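Local coordinates for protein adenylation domain (Streptomyces sp., PDB 5N9X) that belongs to the AMP-binding (ANL) enzyme clan as an adenylation domain, and holds ATP and threonine at its ligand pockets, at residues A[192-197]-A[339-344]; A[207-212]-A[216-221]; A[439-444]-A[491-496]; A[424-429]-A[453-458]. All blocks are in the same frame, centred on the assembly; numbering follows the deposited sequence.

Contact 1: A[192-197]-A[339-344]; sequences SRLFSF and RPLPGF
Leu194, in 192-197, meets Leu341 and Pro342 of 339-344 through one methyl group, CD1, and this small apolar patch buries 85 Å² summed over both sides. Read from its start, 192-197 first keeps helical backbone angles from Ser192 to Leu194, but without the regular bonds of a helix. At the end of that run Leu194 has its CB directed at the other segment. Its CG lies opposite the carbonyl carbon (chi1 -68°), and the extended second torsion carries CD1 across. Leu194 CD1 comes to 4.0 Å from Leu341 CD2, the two leucines crossing at a slant, and to an equal 4.0 Å from Pro342 CD on the proline ring. Both separations are ordinary van der Waals distances, and no hydrogen bond joins the segments. The 339-344 side takes its shape from a type I beta turn from Leu341 to Phe344, closed by Phe344 N on Leu341 O at 2.8 Å, which puts the leucine and the proline next to each other at its start. After Leu194 the side chain of Phe195 is buried and meets Phe322 and Tyr280 edge-to-face, while its CB sits 3.2 Å above one face of the Phe197 ring, toward the rim. The contact is partly buried: Leu194 and Pro342 are exposed, Leu341 is buried. Beneath, Leu341 packs on Leu187 and Ala190 of helix 181-191, on Met310 of strand 306-310 and on Phe322 of strand 321-324, so the turn after strand 336-340 is fitted against that helix and the large mixed sheet.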
# COMPACT_ATOMS: atom_id res chain seq x y z
N SER A 192 4.69 -7.44 -16.59
CA SER A 192 4.48 -7.25 -18.02
C SER A 192 3.66 -8.36 -18.70
O SER A 192 2.87 -8.08 -19.60
CB SER A 192 5.83 -7.12 -18.71
OG SER A 192 6.31 -8.41 -19.04
N ARG A 193 3.86 -9.60 -18.26
CA ARG A 193 3.17 -10.74 -18.84
C ARG A 193 1.96 -11.26 -18.05
O ARG A 193 1.10 -11.94 -18.61
CB ARG A 193 4.16 -11.89 -19.07
CG ARG A 193 4.93 -11.76 -20.37
CD ARG A 193 6.03 -12.80 -20.50
NE ARG A 193 6.67 -12.76 -21.81
CZ ARG A 193 7.94 -13.10 -22.04
NH1 ARG A 193 8.72 -13.48 -21.03
NH2 ARG A 193 8.45 -13.04 -23.27
N LEU A 194 1.87 -10.94 -16.76
CA LEU A 194 0.72 -11.40 -15.99
C LEU A 194 -0.51 -10.49 -16.15
O LEU A 194 -1.65 -10.92 -15.98
CB LEU A 194 1.08 -11.52 -14.51
CG LEU A 194 2.07 -12.64 -14.17
CD1 LEU A 194 2.79 -12.36 -12.84
CD2 LEU A 194 1.38 -13.99 -14.11
N PHE A 195 -0.26 -9.22 -16.43
CA PHE A 195 -1.33 -8.27 -16.64
C PHE A 195 -1.32 -7.96 -18.14
O PHE A 195 -0.28 -8.09 -18.78
CB PHE A 195 -1.09 -6.97 -15.85
CG PHE A 195 -1.40 -7.05 -14.36
CD1 PHE A 195 -2.69 -6.91 -13.88
CD2 PHE A 195 -0.37 -7.20 -13.43
CE1 PHE A 195 -2.96 -6.95 -12.51
CE2 PHE A 195 -0.63 -7.23 -12.05
CZ PHE A 195 -1.93 -7.11 -11.60
N SER A 196 -2.45 -7.52 -18.68
CA SER A 196 -2.48 -6.98 -20.04
C SER A 196 -2.84 -5.48 -20.05
O SER A 196 -4.02 -5.12 -20.18
CB SER A 196 -3.47 -7.78 -20.89
OG SER A 196 -3.56 -7.26 -22.20
N PHE A 197 -1.83 -4.63 -19.90
CA PHE A 197 -2.03 -3.17 -19.88
C PHE A 197 -1.81 -2.50 -21.24
O PHE A 197 -0.94 -2.89 -22.00
CB PHE A 197 -1.09 -2.52 -18.85
CG PHE A 197 -1.32 -3.00 -17.45
CD1 PHE A 197 -2.61 -3.06 -16.93
CD2 PHE A 197 -0.25 -3.35 -16.63
CE1 PHE A 197 -2.84 -3.49 -15.63
CE2 PHE A 197 -0.48 -3.78 -15.33
CZ PHE A 197 -1.77 -3.85 -14.83
N ARG A 339 1.84 -17.02 -6.63
CA ARG A 339 3.29 -17.16 -6.80
C ARG A 339 4.05 -15.85 -6.78
O ARG A 339 3.53 -14.83 -7.20
CB ARG A 339 3.60 -17.87 -8.12
CG ARG A 339 4.63 -18.99 -8.00
CD ARG A 339 4.52 -19.99 -9.14
NE ARG A 339 3.83 -21.20 -8.69
CZ ARG A 339 2.65 -21.59 -9.16
NH1 ARG A 339 2.04 -20.88 -10.10
NH2 ARG A 339 2.09 -22.70 -8.70
N PRO A 340 5.30 -15.86 -6.30
CA PRO A 340 6.17 -14.69 -6.40
C PRO A 340 6.24 -14.12 -7.82
O PRO A 340 6.21 -14.90 -8.77
CB PRO A 340 7.53 -15.23 -5.95
CG PRO A 340 7.16 -16.27 -4.92
CD PRO A 340 5.90 -16.92 -5.47
N LEU A 341 6.32 -12.80 -7.97
CA LEU A 341 6.57 -12.22 -9.30
C LEU A 341 7.86 -12.75 -9.91
O LEU A 341 8.79 -13.07 -9.17
CB LEU A 341 6.61 -10.69 -9.24
CG LEU A 341 5.33 -10.10 -8.65
CD1 LEU A 341 5.43 -8.60 -8.34
CD2 LEU A 341 4.15 -10.40 -9.59
N PRO A 342 7.88 -12.90 -11.25
CA PRO A 342 9.04 -13.40 -12.00
C PRO A 342 10.41 -12.97 -11.46
O PRO A 342 11.31 -13.81 -11.40
CB PRO A 342 8.80 -12.84 -13.41
CG PRO A 342 7.32 -12.93 -13.55
CD PRO A 342 6.72 -12.74 -12.14
N GLY A 343 10.59 -11.74 -11.04
CA GLY A 343 11.93 -11.39 -10.56
C GLY A 343 12.43 -12.12 -9.30
O GLY A 343 13.64 -12.23 -9.07
N PHE A 344 11.50 -12.60 -8.49
CA PHE A 344 11.79 -13.13 -7.16
C PHE A 344 12.24 -14.57 -7.06
O PHE A 344 11.69 -15.46 -7.72
CB PHE A 344 10.56 -12.99 -6.26
CG PHE A 344 10.18 -11.59 -5.99
CD1 PHE A 344 10.80 -10.90 -4.96
CD2 PHE A 344 9.19 -10.96 -6.75
CE1 PHE A 344 10.46 -9.59 -4.69
CE2 PHE A 344 8.84 -9.65 -6.48
CZ PHE A 344 9.48 -8.96 -5.45

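Contact 2: A[207-212]-A[216-221]; sequences HSMAFD and WEIWGA. With THR (threonine), chain C.
His207 ND1 donates to Glu217 OE2 at 2.7 Å with an N-H...O angle of 153°, the shortest polar bond between the two segments. The oxygen lies close to the imidazole plane, but the donor reaches it from above the carboxylate, 50° out of that plane. The other oxygen is taken by the backbone: His207 N bonds Glu217 OE1 at 3.1 Å through the syn lone pair. One carboxylate thus grips both the ring and the main chain of the same histidine, which restrains the rotation of each group and satisfies buried polar atoms. Alongside, Met209 CE touches Ile218 CD1 at 4.2 Å, their side chains crossing at about a right angle. Between these residues Ser208 OG accepts from Ala210 N at 3.0 Å, an ST turn within the type I turn Ser208-Phe211. Asp212 points its CB away from the helix; with CG between backbone N and carbonyl carbon (chi1 81°), OD1 receives the amino N of the bound threonine at 2.7 Å. Phe211 presents its ring edge to the ligand, CE1 lying 3.3 Å from threonine O. Phe211 to Ser214 matches the FDxS core motif of adenylation domains; its first three residues line the threonine pocket, at the start of helix 213-222.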
# COMPACT_ATOMS: atom_id res chain seq x y z
N HIS A 207 -5.10 6.08 -3.84
CA HIS A 207 -4.31 6.02 -2.61
C HIS A 207 -3.36 7.20 -2.35
O HIS A 207 -2.94 7.89 -3.28
CB HIS A 207 -3.50 4.71 -2.57
CG HIS A 207 -4.35 3.48 -2.49
ND1 HIS A 207 -4.78 2.79 -3.61
CD2 HIS A 207 -4.87 2.83 -1.43
CE1 HIS A 207 -5.51 1.75 -3.23
NE2 HIS A 207 -5.57 1.75 -1.91
N SER A 208 -3.04 7.42 -1.08
CA SER A 208 -2.19 8.53 -0.67
C SER A 208 -0.84 8.47 -1.34
O SER A 208 -0.30 7.38 -1.56
CB SER A 208 -1.99 8.53 0.84
OG SER A 208 -0.89 9.34 1.19
N MET A 209 -0.26 9.61 -1.68
CA MET A 209 1.04 9.53 -2.32
C MET A 209 2.13 9.05 -1.34
O MET A 209 3.20 8.63 -1.77
CB MET A 209 1.39 10.87 -2.97
CG MET A 209 0.60 11.07 -4.27
SD MET A 209 1.28 12.36 -5.31
CE MET A 209 2.96 11.74 -5.43
N ALA A 210 1.79 9.03 -0.05
CA ALA A 210 2.69 8.49 0.99
C ALA A 210 2.42 7.01 1.31
O ALA A 210 2.91 6.49 2.31
CB ALA A 210 2.59 9.32 2.26
N PHE A 211 1.64 6.35 0.45
CA PHE A 211 1.42 4.90 0.48
C PHE A 211 1.87 4.31 -0.86
O PHE A 211 1.49 4.80 -1.93
CB PHE A 211 -0.06 4.62 0.77
CG PHE A 211 -0.41 3.17 0.81
CD1 PHE A 211 0.47 2.23 1.35
CD2 PHE A 211 -1.67 2.74 0.38
CE1 PHE A 211 0.12 0.88 1.40
CE2 PHE A 211 -2.03 1.41 0.44
CZ PHE A 211 -1.13 0.47 0.94
N ASP A 212 2.72 3.29 -0.81
CA ASP A 212 3.42 2.89 -2.02
C ASP A 212 2.49 2.25 -3.09
O ASP A 212 2.89 2.04 -4.23
CB ASP A 212 4.62 1.99 -1.65
CG ASP A 212 4.24 0.55 -1.38
OD1 ASP A 212 3.05 0.23 -1.16
OD2 ASP A 212 5.17 -0.28 -1.41
N TRP A 216 2.30 2.18 -7.84
CA TRP A 216 1.73 1.26 -8.79
C TRP A 216 0.67 1.97 -9.62
O TRP A 216 0.62 1.82 -10.84
CB TRP A 216 1.17 0.07 -8.04
CG TRP A 216 0.30 -0.85 -8.77
CD1 TRP A 216 -1.03 -1.01 -8.59
CD2 TRP A 216 0.70 -1.83 -9.75
NE1 TRP A 216 -1.51 -2.00 -9.40
CE2 TRP A 216 -0.47 -2.53 -10.13
CE3 TRP A 216 1.92 -2.17 -10.35
CZ2 TRP A 216 -0.45 -3.56 -11.10
CZ3 TRP A 216 1.93 -3.19 -11.31
CH2 TRP A 216 0.75 -3.87 -11.67
N GLU A 217 -0.15 2.75 -8.94
CA GLU A 217 -1.25 3.42 -9.60
C GLU A 217 -0.72 4.47 -10.58
O GLU A 217 -1.09 4.47 -11.75
CB GLU A 217 -2.20 4.05 -8.56
CG GLU A 217 -3.05 3.04 -7.79
CD GLU A 217 -3.91 3.68 -6.68
OE1 GLU A 217 -3.52 4.74 -6.13
OE2 GLU A 217 -4.97 3.11 -6.33
N ILE A 218 0.13 5.36 -10.11
CA ILE A 218 0.68 6.43 -10.95
C ILE A 218 1.45 5.89 -12.16
O ILE A 218 1.20 6.29 -13.31
CB ILE A 218 1.63 7.36 -10.13
CG1 ILE A 218 0.85 8.20 -9.12
CG2 ILE A 218 2.48 8.21 -11.05
CD1 ILE A 218 1.67 8.58 -7.83
N TRP A 219 2.39 4.97 -11.89
CA TRP A 219 3.28 4.49 -12.92
C TRP A 219 2.64 3.42 -13.78
O TRP A 219 3.02 3.24 -14.94
CB TRP A 219 4.58 4.02 -12.28
CG TRP A 219 5.34 5.23 -11.89
CD1 TRP A 219 5.53 5.72 -10.63
CD2 TRP A 219 5.92 6.18 -12.78
NE1 TRP A 219 6.23 6.89 -10.68
CE2 TRP A 219 6.49 7.20 -11.98
CE3 TRP A 219 6.04 6.27 -14.18
CZ2 TRP A 219 7.16 8.30 -12.54
CZ3 TRP A 219 6.71 7.35 -14.72
CH2 TRP A 219 7.26 8.35 -13.91
N GLY A 220 1.64 2.73 -13.25
CA GLY A 220 0.79 1.88 -14.07
C GLY A 220 0.31 2.69 -15.27
O GLY A 220 0.45 2.26 -16.42
N ALA A 221 -0.21 3.88 -14.99
CA ALA A 221 -0.72 4.79 -16.01
C ALA A 221 0.37 5.46 -16.85
O ALA A 221 0.36 5.39 -18.07
CB ALA A 221 -1.58 5.85 -15.36
N THR C . 2.73 -2.35 -0.63
CA THR C . 1.39 -2.18 -0.06
C THR C . 1.49 -2.49 1.41
O THR C . 0.62 -2.30 2.27
CB THR C . 0.33 -3.12 -0.69
OG1 THR C . 0.83 -4.47 -0.73
CG2 THR C . -0.02 -2.65 -2.10
OXT THR C . 2.57 -3.00 1.68

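Contact 3: A[439-444]-A[491-496]; sequences EAAVRT and TVLPSY
Ala441, the residue with most surface buried here (62 Å²), fits its single methyl group against Leu493 and Val492. The evidence for close packing is the spread of distances: Ala441 CB is 3.6 Å from Leu493 CG and only slightly farther from both of its methyls, with Leu493 CD1 at 3.7 Å and Leu493 CD2 at 3.8 Å. The alanine methyl therefore sits against the branch point of the leucine, facing the whole fork and not one arm of it. Leu493 brings the fork there with CG opposite its carbonyl carbon (chi1 -69°), from a backbone that has left helical angles and become extended. Val492, one residue earlier at the fading end of helix 482-492, adds its CG1 at 4.1 Å from Ala441 CB; this branch, roughly anti to the backbone N (chi1 -154°), is the one that reaches the alanine. The small alanine side chain lets the backbones draw near, the CA atoms of Ala441 and Val492 being 6.4 Å apart. Farther along the same helix pair, Val442 packs on Leu485 and Val489 and Thr444 on His488, so helices 435-443 and 482-492 of the C-terminal domain meet over more than this patch. Charged groups lie off the interface: Glu439 points its CB away and is salt-bridged to Arg518, and its ion pair with Arg443, which also pairs with Asp450, is long. Val492 and Leu493 touch a crystal neighbour too, which may influence their exposed side. Across the contact no hydrogen bond or salt bridge exists, so what holds these two segments together is probably apolar burial and close fit, with no directional bond between them.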
# COMPACT_ATOMS: atom_id res chain seq x y z
N GLU A 439 -9.88 -12.30 15.62
CA GLU A 439 -10.43 -11.17 14.90
C GLU A 439 -11.49 -11.69 13.95
O GLU A 439 -12.62 -11.20 13.95
CB GLU A 439 -9.31 -10.43 14.15
CG GLU A 439 -8.72 -9.21 14.84
CD GLU A 439 -7.32 -8.85 14.30
OE1 GLU A 439 -7.09 -8.97 13.06
OE2 GLU A 439 -6.45 -8.44 15.10
N ALA A 440 -11.13 -12.68 13.14
CA ALA A 440 -12.06 -13.26 12.18
C ALA A 440 -13.27 -13.85 12.89
O ALA A 440 -14.39 -13.70 12.42
CB ALA A 440 -11.38 -14.32 11.32
N ALA A 441 -13.04 -14.50 14.02
CA ALA A 441 -14.14 -15.07 14.79
C ALA A 441 -15.10 -13.97 15.27
O ALA A 441 -16.32 -14.17 15.29
CB ALA A 441 -13.62 -15.88 15.98
N VAL A 442 -14.57 -12.83 15.68
CA VAL A 442 -15.43 -11.72 16.06
C VAL A 442 -16.16 -11.20 14.82
O VAL A 442 -17.37 -10.99 14.86
CB VAL A 442 -14.63 -10.59 16.76
CG1 VAL A 442 -15.47 -9.32 16.88
CG2 VAL A 442 -14.16 -11.04 18.15
N ARG A 443 -15.45 -11.05 13.71
CA ARG A 443 -16.06 -10.62 12.45
C ARG A 443 -17.20 -11.54 11.95
O ARG A 443 -18.10 -11.10 11.23
CB ARG A 443 -14.99 -10.50 11.37
CG ARG A 443 -14.40 -9.12 11.24
CD ARG A 443 -13.44 -9.03 10.06
NE ARG A 443 -12.28 -8.21 10.39
CZ ARG A 443 -11.07 -8.72 10.62
NH1 ARG A 443 -10.87 -10.03 10.54
NH2 ARG A 443 -10.07 -7.92 10.94
N THR A 444 -17.16 -12.80 12.35
CA THR A 444 -18.20 -13.78 12.04
C THR A 444 -19.59 -13.33 12.51
O THR A 444 -20.60 -13.78 12.00
CB THR A 444 -17.82 -15.17 12.65
OG1 THR A 444 -17.03 -15.89 11.71
CG2 THR A 444 -19.02 -15.99 12.99
N THR A 491 -19.07 -19.47 21.34
CA THR A 491 -19.39 -20.57 20.44
C THR A 491 -18.21 -20.96 19.59
O THR A 491 -17.89 -22.14 19.43
CB THR A 491 -20.55 -20.19 19.51
OG1 THR A 491 -21.73 -19.98 20.29
CG2 THR A 491 -20.80 -21.27 18.44
N VAL A 492 -17.55 -19.94 19.04
CA VAL A 492 -16.62 -20.10 17.94
C VAL A 492 -15.22 -20.46 18.38
O VAL A 492 -14.48 -21.14 17.67
CB VAL A 492 -16.58 -18.80 17.11
CG1 VAL A 492 -16.17 -19.09 15.67
CG2 VAL A 492 -17.93 -18.14 17.13
N LEU A 493 -14.83 -19.99 19.56
CA LEU A 493 -13.42 -20.08 19.96
C LEU A 493 -13.20 -20.83 21.25
O LEU A 493 -14.04 -20.80 22.13
CB LEU A 493 -12.84 -18.68 20.13
CG LEU A 493 -12.66 -17.86 18.86
CD1 LEU A 493 -12.05 -16.51 19.23
CD2 LEU A 493 -11.81 -18.61 17.84
N PRO A 494 -12.05 -21.47 21.38
CA PRO A 494 -11.71 -21.96 22.73
C PRO A 494 -11.55 -20.82 23.75
O PRO A 494 -11.31 -19.66 23.37
CB PRO A 494 -10.41 -22.74 22.50
CG PRO A 494 -9.81 -22.13 21.26
CD PRO A 494 -10.97 -21.71 20.40
N SER A 495 -11.73 -21.16 25.02
CA SER A 495 -11.82 -20.19 26.12
C SER A 495 -10.60 -19.28 26.29
O SER A 495 -10.75 -18.09 26.58
CB SER A 495 -12.07 -20.93 27.43
OG SER A 495 -13.41 -21.39 27.49
N TYR A 496 -9.41 -19.85 26.12
CA TYR A 496 -8.17 -19.08 26.21
C TYR A 496 -8.04 -18.05 25.09
O TYR A 496 -7.28 -17.09 25.20
CB TYR A 496 -6.94 -20.03 26.21
CG TYR A 496 -6.58 -20.74 24.90
CD1 TYR A 496 -7.24 -21.91 24.50
CD2 TYR A 496 -5.57 -20.25 24.08
CE1 TYR A 496 -6.88 -22.57 23.31
CE2 TYR A 496 -5.21 -20.90 22.90
CZ TYR A 496 -5.87 -22.05 22.52
OH TYR A 496 -5.50 -22.67 21.34

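Contact 4: A[424-429]-A[453-458]; sequences LQVKLR and VWVHEF
Val426 and Leu428 both rest on Val455, where the antiparallel two-stranded hairpin 425-428/431-434 packs over the edge strand 450-457 of the three-stranded sheet in the C-terminal domain. Apolar contact accounts for all that passes between the segments. Val426 CG2 lies 3.8 Å from Val455 CG2, and the two valines slide past one another in opposite directions. In Val455 a chi1 of -179° sends CG1 anti to the backbone N and leaves CG2 beside it, the branch that meets Val426. The same Val455 CG2 is 4.4 Å from Leu428 CD2, a looser touch, so one methyl serves both hairpin residues. Strand alternation explains the pairing: Val426 and Leu428 point toward Val455, whereas Lys427 between them points away.

Backbone bonding is absent across the contact, and the closest CA pair, Leu428 and Val455, is 8.1 Å apart; each strand bonds instead within its own sheet, Val426 with Ile433 and Trp454 with Val466.

No polar contact crosses between the segments. Within 453-458, Trp454 NE1 donates to His456 ND1 at 3.0 Å, 13° out of the imidazole plane, and His456 NE2 is hydrogen-bonded to Asp526, so both ring nitrogens are held and the ring's rotation is fixed. Next to it the aromatic ring of Phe458 has one face covered, with His456 CD2 standing 4.1 Å above its centre.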
# COMPACT_ATOMS: atom_id res chain seq x y z
N LEU A 424 1.62 -11.26 15.14
CA LEU A 424 0.30 -11.44 15.73
C LEU A 424 0.08 -12.87 16.23
O LEU A 424 -0.94 -13.19 16.81
CB LEU A 424 -0.79 -11.07 14.72
CG LEU A 424 -0.74 -9.61 14.22
CD1 LEU A 424 -1.90 -9.28 13.27
CD2 LEU A 424 -0.70 -8.64 15.38
N GLN A 425 1.07 -13.71 16.01
CA GLN A 425 1.10 -15.01 16.64
C GLN A 425 1.87 -14.82 17.96
O GLN A 425 3.09 -14.83 17.98
CB GLN A 425 1.75 -16.03 15.70
CG GLN A 425 2.02 -17.42 16.27
CD GLN A 425 2.75 -18.29 15.26
OE1 GLN A 425 3.97 -18.19 15.10
NE2 GLN A 425 2.00 -19.13 14.54
N VAL A 426 1.11 -14.60 19.05
CA VAL A 426 1.66 -14.26 20.37
C VAL A 426 1.35 -15.35 21.41
O VAL A 426 0.48 -16.20 21.19
CB VAL A 426 1.09 -12.91 20.88
CG1 VAL A 426 1.14 -11.84 19.78
CG2 VAL A 426 -0.33 -13.08 21.40
N LYS A 427 2.05 -15.32 22.54
CA LYS A 427 1.74 -16.26 23.62
C LYS A 427 1.36 -15.55 24.92
O LYS A 427 1.91 -14.49 25.25
CB LYS A 427 2.89 -17.26 23.83
CG LYS A 427 4.26 -16.70 24.17
CD LYS A 427 5.26 -17.86 24.29
CE LYS A 427 6.67 -17.37 24.55
NZ LYS A 427 7.22 -16.59 23.40
N LEU A 428 0.39 -16.14 25.62
CA LEU A 428 -0.23 -15.56 26.80
C LEU A 428 -0.60 -16.65 27.79
O LEU A 428 -1.41 -17.53 27.47
CB LEU A 428 -1.50 -14.77 26.43
CG LEU A 428 -2.21 -14.00 27.55
CD1 LEU A 428 -1.24 -13.08 28.30
CD2 LEU A 428 -3.44 -13.22 27.05
N ARG A 429 0.00 -16.60 28.98
CA ARG A 429 -0.24 -17.56 30.05
C ARG A 429 -0.27 -19.02 29.56
O ARG A 429 -1.24 -19.74 29.79
CB ARG A 429 -1.56 -17.22 30.77
CG ARG A 429 -1.97 -15.74 30.70
CD ARG A 429 -2.98 -15.35 31.79
NE ARG A 429 -2.67 -16.00 33.06
CZ ARG A 429 -3.36 -15.84 34.19
NH1 ARG A 429 -4.42 -15.03 34.23
NH2 ARG A 429 -2.98 -16.48 35.28
N VAL A 453 -7.96 -7.27 17.56
CA VAL A 453 -7.78 -8.01 18.80
C VAL A 453 -6.31 -7.98 19.19
O VAL A 453 -5.45 -8.27 18.35
CB VAL A 453 -8.24 -9.48 18.68
CG1 VAL A 453 -7.98 -10.24 19.99
CG2 VAL A 453 -9.71 -9.57 18.30
N TRP A 454 -6.00 -7.61 20.43
CA TRP A 454 -4.61 -7.62 20.87
C TRP A 454 -4.43 -7.98 22.35
O TRP A 454 -5.39 -8.02 23.11
CB TRP A 454 -3.94 -6.27 20.57
CG TRP A 454 -4.34 -5.14 21.45
CD1 TRP A 454 -3.60 -4.56 22.45
CD2 TRP A 454 -5.57 -4.42 21.40
NE1 TRP A 454 -4.30 -3.53 23.02
CE2 TRP A 454 -5.52 -3.42 22.40
CE3 TRP A 454 -6.73 -4.54 20.61
CZ2 TRP A 454 -6.57 -2.54 22.62
CZ3 TRP A 454 -7.77 -3.66 20.84
CH2 TRP A 454 -7.69 -2.67 21.84
N VAL A 455 -3.20 -8.27 22.74
CA VAL A 455 -2.86 -8.39 24.15
C VAL A 455 -2.61 -6.99 24.71
O VAL A 455 -1.82 -6.24 24.18
CB VAL A 455 -1.65 -9.31 24.38
CG1 VAL A 455 -1.34 -9.42 25.89
CG2 VAL A 455 -1.93 -10.69 23.81
N HIS A 456 -3.34 -6.62 25.74
CA HIS A 456 -3.15 -5.29 26.33
C HIS A 456 -2.52 -5.37 27.70
O HIS A 456 -2.98 -6.14 28.55
CB HIS A 456 -4.49 -4.56 26.41
CG HIS A 456 -4.36 -3.10 26.68
ND1 HIS A 456 -4.06 -2.19 25.69
CD2 HIS A 456 -4.54 -2.39 27.81
CE1 HIS A 456 -4.04 -0.98 26.21
NE2 HIS A 456 -4.33 -1.07 27.50
N GLU A 457 -1.49 -4.57 27.94
CA GLU A 457 -0.91 -4.53 29.28
C GLU A 457 -1.69 -3.55 30.15
O GLU A 457 -1.55 -2.33 30.02
CB GLU A 457 0.57 -4.15 29.21
CG GLU A 457 1.44 -4.92 30.19
CD GLU A 457 2.78 -4.24 30.46
OE1 GLU A 457 2.89 -3.58 31.52
OE2 GLU A 457 3.73 -4.38 29.64
N PHE A 458 -2.54 -4.07 31.02
CA PHE A 458 -3.34 -3.23 31.91
C PHE A 458 -2.39 -2.72 32.98
O PHE A 458 -2.43 -1.55 33.39
CB PHE A 458 -4.51 -4.02 32.51
CG PHE A 458 -5.63 -4.26 31.54
CD1 PHE A 458 -5.59 -5.35 30.68
CD2 PHE A 458 -6.73 -3.41 31.50
CE1 PHE A 458 -6.62 -5.58 29.77
CE2 PHE A 458 -7.77 -3.63 30.60
CZ PHE A 458 -7.71 -4.72 29.73

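Contact 2 is the buried one, and it alone combines hydrogen bonds across the segments with a bound ligand; contacts 1, 3 and 4 are purely apolar and lie nearer the surface. Contacts 1 and 2 belong to one body of the protein and meet through aromatic rings, Phe195 and Phe197 each packing on Trp216. Contacts 3 and 4 both involve the C-terminal domain, with centres 15 Å apart, and touch where Glu439 OE2 probably accepts from Val453 N, tying helix 435-443 to strand 450-457. Helix-end packing in contact 3 contrasts with hairpin-on-strand packing in contact 4. The two groups do not touch: contacts 2 and 4 come no closer than about 16 Å between nearest atoms.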